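PDB 1DMH: catechol 1,2-dioxygenase from Acinetobacter sp., which catalyses the iron(III)-dependent intradiol cleavage of catechol by dioxygen to cis,cis-muconate, the first step of catechol breakdown in the beta-ketoadipate pathway. Local coordinates for residues L215-N220 with D251-A256; P222-Y227 with T238-V243; Y83-M88 with R103-P108. All blocks are in the same frame, centred on the assembly; numbering follows the deposited sequence.

Interaction 1: residues L215-N220 with D251-A256; sequences LGRHGN and DDFAYA
The hydroxyl of Tyr255 stands over the middle of the Arg217 guanidinium group, with OH only 3.0 Å from CZ, yet no N-H points at it and no hydrogen bond forms. The two side chains meet head-on from their separate loops, and the phenol ring is tilted 45° to the guanidinium plane. What holds the guanidinium lies elsewhere: NH1 donates to Gly77 O and to Ala18 O of the second subunit. At the edge of the group, Arg217 NH2 lies 3.0 Å from Phe253 O. Tyr255 also reaches the dimer interface, its ring meeting Phe14 of the second subunit edge-to-face.

Next along the chain, His218 turns its CG between the backbone N and the carbonyl carbon (chi1 66°), folding the ring back over its own loop. ND1 thereby accepts from Asn220 N at 2.9 Å, in the ring plane. The other end of the ring brings NE2 to 3.1 Å from Asp251 OD2, with the carboxylate standing almost perpendicular to it.

Both segments are loops of the intradiol dioxygenase domain beside the substrate pocket, which Phe253 lines. Segment 215-220 leaves helix 207-214 through a Schellman motif with Gly216 at positive phi, and 251-256 makes a type I turn from Asp252 to Tyr255. An Asx turn reinforces it: Ala254 N donates to Asp252 OD1 at 3.1 Å from above the carboxylate plane, and OD2 takes Ala256 N as well as a salt bridge from Arg221. The loops are joined by a nearly straight bond, Phe253 N to Asn220 O at 2.9 Å. Beyond it the Phe253 ring brings CD1 to 3.6 Å from Gly219 O, its chi1 of 95° well off a staggered value, and the same ring touches the bound 4-methylcatechol.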
# COMPACT_ATOMS: atom_id res chain seq x y z
N LEU A 215 9.80 4.99 -13.98
CA LEU A 215 9.10 6.00 -14.80
C LEU A 215 10.09 6.98 -15.45
O LEU A 215 9.70 7.93 -16.11
CB LEU A 215 8.13 6.81 -13.92
CG LEU A 215 7.16 5.96 -13.08
CD1 LEU A 215 6.25 6.88 -12.24
CD2 LEU A 215 6.32 5.07 -14.02
N GLY A 216 11.38 6.75 -15.22
CA GLY A 216 12.42 7.61 -15.77
C GLY A 216 12.43 8.99 -15.12
O GLY A 216 12.85 9.97 -15.73
N ARG A 217 11.98 9.05 -13.86
CA ARG A 217 11.90 10.31 -13.13
C ARG A 217 12.84 10.40 -11.94
O ARG A 217 13.25 9.37 -11.37
CB ARG A 217 10.46 10.52 -12.67
CG ARG A 217 9.45 10.72 -13.78
CD ARG A 217 8.06 10.86 -13.17
NE ARG A 217 8.09 11.86 -12.10
CZ ARG A 217 7.20 11.94 -11.13
NH1 ARG A 217 6.18 11.10 -11.08
NH2 ARG A 217 7.37 12.83 -10.16
N HIS A 218 13.18 11.62 -11.55
CA HIS A 218 14.05 11.82 -10.39
C HIS A 218 13.17 12.04 -9.17
O HIS A 218 11.97 12.29 -9.30
CB HIS A 218 14.97 13.04 -10.60
CG HIS A 218 14.24 14.34 -10.67
ND1 HIS A 218 13.72 14.96 -9.55
CD2 HIS A 218 13.93 15.13 -11.72
CE1 HIS A 218 13.13 16.09 -9.91
NE2 HIS A 218 13.24 16.21 -11.22
N GLY A 219 13.76 11.97 -7.97
CA GLY A 219 12.99 12.17 -6.77
C GLY A 219 13.42 13.39 -5.98
O GLY A 219 13.44 13.34 -4.76
N ASN A 220 13.74 14.48 -6.67
CA ASN A 220 14.21 15.71 -6.02
C ASN A 220 13.23 16.86 -5.90
O ASN A 220 12.37 17.07 -6.76
CB ASN A 220 15.42 16.23 -6.76
CG ASN A 220 16.52 15.21 -6.84
OD1 ASN A 220 17.02 14.73 -5.82
ND2 ASN A 220 16.89 14.84 -8.06
N ASP A 251 11.04 21.80 -11.69
CA ASP A 251 11.11 20.40 -12.00
C ASP A 251 11.10 19.63 -10.69
O ASP A 251 11.92 18.75 -10.44
CB ASP A 251 12.37 20.14 -12.83
CG ASP A 251 12.49 18.70 -13.29
OD1 ASP A 251 11.45 18.01 -13.42
OD2 ASP A 251 13.63 18.27 -13.56
N ASP A 252 10.15 20.00 -9.86
CA ASP A 252 9.93 19.42 -8.54
C ASP A 252 9.26 18.04 -8.73
O ASP A 252 8.29 17.95 -9.48
CB ASP A 252 9.03 20.41 -7.79
CG ASP A 252 8.64 19.96 -6.42
OD1 ASP A 252 9.22 19.00 -5.87
OD2 ASP A 252 7.73 20.62 -5.88
N PHE A 253 9.75 16.99 -8.08
CA PHE A 253 9.12 15.69 -8.26
C PHE A 253 7.71 15.65 -7.63
O PHE A 253 6.90 14.79 -7.96
CB PHE A 253 10.00 14.55 -7.67
CG PHE A 253 9.64 14.14 -6.25
CD1 PHE A 253 10.13 14.83 -5.14
CD2 PHE A 253 8.79 13.05 -6.02
CE1 PHE A 253 9.78 14.42 -3.82
CE2 PHE A 253 8.44 12.64 -4.72
CZ PHE A 253 8.94 13.33 -3.62
N ALA A 254 7.44 16.60 -6.73
CA ALA A 254 6.13 16.68 -6.07
C ALA A 254 5.23 17.72 -6.71
O ALA A 254 4.14 18.00 -6.20
CB ALA A 254 6.31 16.99 -4.58
N TYR A 255 5.68 18.33 -7.81
CA TYR A 255 4.88 19.31 -8.56
C TYR A 255 4.22 20.41 -7.71
O TYR A 255 3.09 20.82 -7.96
CB TYR A 255 3.79 18.57 -9.33
CG TYR A 255 4.31 17.42 -10.13
CD1 TYR A 255 4.99 17.64 -11.32
CD2 TYR A 255 4.14 16.09 -9.69
CE1 TYR A 255 5.48 16.57 -12.09
CE2 TYR A 255 4.63 15.01 -10.45
CZ TYR A 255 5.30 15.28 -11.65
OH TYR A 255 5.79 14.27 -12.43
N ALA A 256 4.94 20.91 -6.72
CA ALA A 256 4.36 21.91 -5.84
C ALA A 256 4.71 23.35 -6.15
O ALA A 256 4.08 24.25 -5.63
CB ALA A 256 4.75 21.59 -4.41

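Interaction 2: residues P222-Y227 with T238-V243; sequences PAHIHY and TTQINV. With FE (Fe (III) ion), chain C; MCT (4-methylcatechol), chain D.
His224 and His226 rise from the same face of an antiparallel beta hairpin, strands 220-230 and 237-243, and converge on one iron(III) ion. NE2 of His224 binds the metal at 2.0 Å and NE2 of His226 at 2.1 Å. Both catechol oxygens of 4-methylcatechol chelate the same ion, O4 at the edge of the His224 ring and O3 at that of His226. Tyr164 supplies the remaining protein ligand; Tyr200, also an iron ligand of this enzyme, is not bound to the metal here, consistent with its release when substrate chelates.

From the partner strand, Gln240 reaches up toward both imidazoles. A chi1 of 85° tucks its CG over the main chain and the rest of the side chain is extended, which carries the amide up to the two rings. NE2 comes to 3.5 Å from His224 CD2, the amide and ring planes 20° apart. Toward His226 the relation is different: the two side chains run alongside each other, but the amide stands at 83° to the ring, NE2 3.8 Å from CE1.

Each imidazole is also fixed from its far nitrogen. His224 ND1 donates to Pro222 O at 2.7 Å, in the ring plane and almost straight, whereas His226 ND1 donates to a water, again at 2.7 Å, which passes a hydrogen bond on to Thr239 O. These second-shell bonds help fix the rotation of both rings, with NE2 toward the metal. His226 further stacks on Trp156.

Ile225 and Ile241, a hydrogen-bonded pair, and Tyr227 with Thr239 face the other way, into the sandwich interior. There Ile241 CD1 touches the rim of the Tyr227 ring at CE1, 3.8 Å away.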
# COMPACT_ATOMS: atom_id res chain seq x y z
N PRO A 222 13.20 21.16 -4.99
CA PRO A 222 14.05 22.34 -4.88
C PRO A 222 14.05 22.79 -3.39
O PRO A 222 13.19 22.36 -2.61
CB PRO A 222 13.35 23.35 -5.78
CG PRO A 222 11.86 22.93 -5.65
CD PRO A 222 12.02 21.45 -5.85
N ALA A 223 15.01 23.63 -2.99
CA ALA A 223 15.05 24.13 -1.61
C ALA A 223 13.77 24.95 -1.41
O ALA A 223 13.45 25.80 -2.23
CB ALA A 223 16.28 25.01 -1.41
N HIS A 224 13.06 24.70 -0.31
CA HIS A 224 11.79 25.37 -0.03
C HIS A 224 11.52 25.48 1.48
O HIS A 224 12.13 24.78 2.30
CB HIS A 224 10.64 24.59 -0.66
CG HIS A 224 10.54 23.20 -0.14
ND1 HIS A 224 11.40 22.19 -0.54
CD2 HIS A 224 9.77 22.67 0.85
CE1 HIS A 224 11.16 21.10 0.17
NE2 HIS A 224 10.18 21.37 1.02
N ILE A 225 10.59 26.37 1.82
CA ILE A 225 10.20 26.62 3.20
C ILE A 225 8.67 26.51 3.28
O ILE A 225 7.97 27.13 2.49
CB ILE A 225 10.65 28.03 3.64
CG1 ILE A 225 12.18 28.11 3.55
CG2 ILE A 225 10.14 28.34 5.05
CD1 ILE A 225 12.74 29.52 3.71
N HIS A 226 8.18 25.71 4.22
CA HIS A 226 6.74 25.50 4.40
C HIS A 226 6.09 26.54 5.30
O HIS A 226 6.71 27.03 6.24
CB HIS A 226 6.49 24.13 5.06
CG HIS A 226 6.87 22.97 4.20
ND1 HIS A 226 6.00 22.39 3.30
CD2 HIS A 226 8.03 22.28 4.11
CE1 HIS A 226 6.61 21.39 2.68
NE2 HIS A 226 7.84 21.30 3.16
N TYR A 227 4.82 26.85 5.03
CA TYR A 227 4.04 27.77 5.83
C TYR A 227 2.61 27.26 6.09
O TYR A 227 1.99 26.65 5.21
CB TYR A 227 3.81 29.11 5.12
CG TYR A 227 4.95 30.08 5.03
CD1 TYR A 227 5.96 29.93 4.08
CD2 TYR A 227 5.00 31.18 5.88
CE1 TYR A 227 6.99 30.86 3.97
CE2 TYR A 227 6.01 32.13 5.79
CZ TYR A 227 7.01 31.97 4.83
OH TYR A 227 7.99 32.92 4.73
N THR A 238 -2.20 27.02 3.42
CA THR A 238 -1.10 26.07 3.38
C THR A 238 -0.33 26.44 2.12
O THR A 238 -0.91 26.49 1.04
CB THR A 238 -1.57 24.60 3.24
OG1 THR A 238 -2.29 24.23 4.42
CG2 THR A 238 -0.36 23.64 3.05
N THR A 239 0.97 26.72 2.24
CA THR A 239 1.71 27.08 1.05
C THR A 239 3.21 26.89 1.32
O THR A 239 3.60 26.34 2.35
CB THR A 239 1.39 28.56 0.61
OG1 THR A 239 1.92 28.80 -0.69
CG2 THR A 239 2.00 29.58 1.57
N GLN A 240 4.05 27.32 0.39
CA GLN A 240 5.48 27.20 0.63
C GLN A 240 6.16 28.17 -0.31
O GLN A 240 5.52 28.68 -1.24
CB GLN A 240 5.98 25.79 0.32
CG GLN A 240 6.29 25.63 -1.13
CD GLN A 240 6.82 24.25 -1.52
OE1 GLN A 240 7.38 24.10 -2.63
NE2 GLN A 240 6.65 23.25 -0.65
N ILE A 241 7.43 28.47 -0.05
CA ILE A 241 8.17 29.32 -0.98
C ILE A 241 9.39 28.55 -1.45
O ILE A 241 9.92 27.72 -0.72
CB ILE A 241 8.59 30.68 -0.38
CG1 ILE A 241 9.35 30.51 0.94
CG2 ILE A 241 7.35 31.55 -0.24
CD1 ILE A 241 9.78 31.84 1.59
N ASN A 242 9.76 28.80 -2.69
CA ASN A 242 10.89 28.18 -3.36
C ASN A 242 12.03 29.16 -3.43
O ASN A 242 11.83 30.33 -3.75
CB ASN A 242 10.50 27.82 -4.79
CG ASN A 242 9.65 26.63 -4.86
OD1 ASN A 242 10.13 25.52 -4.69
ND2 ASN A 242 8.34 26.83 -5.05
N VAL A 243 13.23 28.69 -3.13
CA VAL A 243 14.39 29.58 -3.20
C VAL A 243 14.73 29.74 -4.69
O VAL A 243 15.00 28.75 -5.40
CB VAL A 243 15.59 28.98 -2.40
CG1 VAL A 243 16.81 29.87 -2.56
CG2 VAL A 243 15.20 28.85 -0.92
FE FE C . 9.42 20.12 2.45
C1 MCT D . 7.72 16.00 0.04
C2 MCT D . 7.26 17.26 0.47
C3 MCT D . 8.15 18.07 1.22
O3 MCT D . 7.72 19.30 1.64
C4 MCT D . 9.43 17.66 1.53
O4 MCT D . 10.25 18.49 2.25
C5 MCT D . 9.90 16.44 1.12
C6 MCT D . 8.99 15.57 0.33
C MCT D . 6.77 15.10 -0.77
O HOH W 1 3.51 23.45 2.84
O HOH W 2 8.11 17.92 2.72

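Interaction 3: residues Y83-M88 with R103-P108; sequences YLDMRM and RTIEGP. With MCT (4-methylcatechol), chain D.
Asp85 reaches from helix 80-94, the last of the five N-terminal helices of the zipper domain, to the loop 103-108, which runs to the substrate pocket. Two residues earlier on the helix, Tyr83 points away from this loop and stacks on Tyr42 of the second subunit. The Asp85 carboxylate ends against the backbone around Thr104 and Ile105, and two waters bridge the remaining gap. OD2 accepts from one water at 2.7 Å, and that water also donates to Thr104 OG1 at 3.0 Å; OG1 is hydrogen-bonded to Ala256 O as well. OD1 accepts from a second water, also at 2.7 Å, which donates to Thr104 O at 2.8 Å. OD2 lies close to Ile105 N, but the N-H is badly aimed and makes no bond. Asp85 OD2 also lies 3.3 Å from Ile105 CG2.

Asp85 and Arg103 pass each other pointing opposite ways, so the carboxylate runs beside the aliphatic CD and the charged ends stay apart, OD1 4.7 Å from NE. One helical turn later comes Met88. Its CB sits squarely over one face of the Arg103 guanidinium, 3.6 Å from CZ, and its SD flanks NE. With a chi1 of 57° the arginine folds back toward its own main chain before bending at chi3. NH1 then makes salt bridges to Asp89 and Asp92, further along the same helix.

Further on, the loop reaches the substrate, where Gly107 CA lies 3.7 Å from C2 of 4-methylcatechol and Pro108 packs beside it.

Between 83-88 and 103-108 themselves no direct hydrogen bond forms. The buried Asp85 carboxylate has a water on each oxygen, and with Arg103 nearby it is probably ionised; helix and loop are thus coupled through ordered water, the Arg103 salt bridges and a guanidinium face covered by Met88.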
# COMPACT_ATOMS: atom_id res chain seq x y z
N TYR A 83 -2.90 17.41 -7.36
CA TYR A 83 -4.22 17.24 -7.97
C TYR A 83 -5.32 17.73 -7.02
O TYR A 83 -6.26 18.40 -7.45
CB TYR A 83 -4.48 15.76 -8.32
CG TYR A 83 -5.86 15.46 -8.90
CD1 TYR A 83 -6.35 16.13 -10.03
CD2 TYR A 83 -6.64 14.43 -8.37
CE1 TYR A 83 -7.58 15.77 -10.63
CE2 TYR A 83 -7.86 14.06 -8.95
CZ TYR A 83 -8.32 14.72 -10.07
OH TYR A 83 -9.49 14.27 -10.65
N LEU A 84 -5.21 17.38 -5.73
CA LEU A 84 -6.18 17.79 -4.72
C LEU A 84 -6.17 19.32 -4.61
O LEU A 84 -7.21 19.92 -4.39
CB LEU A 84 -5.87 17.14 -3.37
CG LEU A 84 -6.01 15.60 -3.32
CD1 LEU A 84 -5.62 15.07 -1.94
CD2 LEU A 84 -7.43 15.19 -3.68
N ASP A 85 -5.00 19.95 -4.74
CA ASP A 85 -4.94 21.40 -4.69
C ASP A 85 -5.61 21.97 -5.93
O ASP A 85 -6.27 23.01 -5.87
CB ASP A 85 -3.51 21.94 -4.66
CG ASP A 85 -2.81 21.74 -3.32
OD1 ASP A 85 -3.48 21.49 -2.29
OD2 ASP A 85 -1.57 21.86 -3.29
N MET A 86 -5.44 21.31 -7.08
CA MET A 86 -6.08 21.82 -8.29
C MET A 86 -7.59 21.82 -8.09
O MET A 86 -8.28 22.75 -8.54
CB MET A 86 -5.71 20.96 -9.51
CG MET A 86 -4.24 21.05 -9.89
SD MET A 86 -3.82 19.93 -11.26
CE MET A 86 -4.64 20.84 -12.66
N ARG A 87 -8.10 20.79 -7.43
CA ARG A 87 -9.53 20.72 -7.18
C ARG A 87 -9.93 21.87 -6.27
O ARG A 87 -10.94 22.55 -6.52
CB ARG A 87 -9.89 19.38 -6.56
CG ARG A 87 -9.67 18.20 -7.48
CD ARG A 87 -9.96 16.92 -6.72
NE ARG A 87 -11.39 16.75 -6.48
CZ ARG A 87 -11.92 16.34 -5.32
NH1 ARG A 87 -11.15 16.05 -4.26
NH2 ARG A 87 -13.24 16.18 -5.24
N MET A 88 -9.14 22.10 -5.21
CA MET A 88 -9.44 23.20 -4.30
C MET A 88 -9.43 24.55 -5.02
O MET A 88 -10.30 25.41 -4.76
CB MET A 88 -8.47 23.20 -3.14
CG MET A 88 -8.78 22.11 -2.16
SD MET A 88 -7.76 22.18 -0.68
CE MET A 88 -6.37 21.11 -1.06
N ARG A 103 -2.15 28.48 -2.87
CA ARG A 103 -1.95 27.35 -1.96
C ARG A 103 -1.02 26.38 -2.66
O ARG A 103 -0.86 26.43 -3.88
CB ARG A 103 -3.27 26.60 -1.70
CG ARG A 103 -3.94 26.08 -2.98
CD ARG A 103 -4.97 25.00 -2.68
NE ARG A 103 -5.99 25.42 -1.72
CZ ARG A 103 -7.01 26.23 -2.00
NH1 ARG A 103 -7.18 26.69 -3.23
NH2 ARG A 103 -7.88 26.55 -1.05
N THR A 104 -0.37 25.51 -1.90
CA THR A 104 0.38 24.43 -2.54
C THR A 104 0.47 23.31 -1.52
O THR A 104 -0.06 23.45 -0.41
CB THR A 104 1.76 24.84 -3.19
OG1 THR A 104 2.13 23.77 -4.08
CG2 THR A 104 2.88 25.03 -2.17
N ILE A 105 1.11 22.19 -1.85
CA ILE A 105 1.06 21.06 -0.94
C ILE A 105 1.73 21.19 0.42
O ILE A 105 2.73 21.89 0.60
CB ILE A 105 1.51 19.71 -1.63
CG1 ILE A 105 3.05 19.61 -1.73
CG2 ILE A 105 0.86 19.63 -3.03
CD1 ILE A 105 3.53 18.25 -2.23
N GLU A 106 1.13 20.51 1.39
CA GLU A 106 1.63 20.51 2.74
C GLU A 106 2.86 19.63 2.82
O GLU A 106 3.83 19.97 3.49
CB GLU A 106 0.54 19.98 3.69
CG GLU A 106 0.97 19.84 5.14
CD GLU A 106 -0.15 19.29 6.02
OE1 GLU A 106 -1.34 19.51 5.69
OE2 GLU A 106 0.15 18.66 7.04
N GLY A 107 2.85 18.49 2.14
CA GLY A 107 3.98 17.58 2.25
C GLY A 107 3.73 16.74 3.49
O GLY A 107 2.86 17.08 4.31
N PRO A 108 4.45 15.63 3.68
CA PRO A 108 4.22 14.77 4.86
C PRO A 108 5.06 15.01 6.13
O PRO A 108 5.01 14.20 7.06
CB PRO A 108 4.47 13.39 4.27
CG PRO A 108 5.75 13.68 3.43
CD PRO A 108 5.45 15.02 2.77
C1 MCT D . 7.72 16.00 0.04
C2 MCT D . 7.26 17.26 0.47
C3 MCT D . 8.15 18.07 1.22
O3 MCT D . 7.72 19.30 1.64
C4 MCT D . 9.43 17.66 1.53
O4 MCT D . 10.25 18.49 2.25
C5 MCT D . 9.90 16.44 1.12
C6 MCT D . 8.99 15.57 0.33
C MCT D . 6.77 15.10 -0.77
O HOH W 3 -0.01 22.19 -5.47
O HOH W 4 -2.67 22.60 -0.01

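All three contacts border the iron and substrate site. Interaction 2 supplies the two histidine ligands, interaction 1 puts Phe253 against the 4-methylcatechol, and interaction 3 brings in Gly107 and Pro108. Their centres lie 13 Å (2 and 3) to 16 Å (1 with either) apart, but they touch directly. Thr104 N meets Thr238 O at 3.1 Å, tying the start of strand 237-243 to loop 103-108; Ala256 CB packs on Ile105 CG1 at 3.7 Å, linking interactions 1 and 3. Between 1 and 2, Asp252 CB rests on Pro222 CD at 3.7 Å, while Arg221 pairs with Asp252 and, weakly, with Gln240. Interactions 1 and 3 also touch the second subunit; interaction 2 does not.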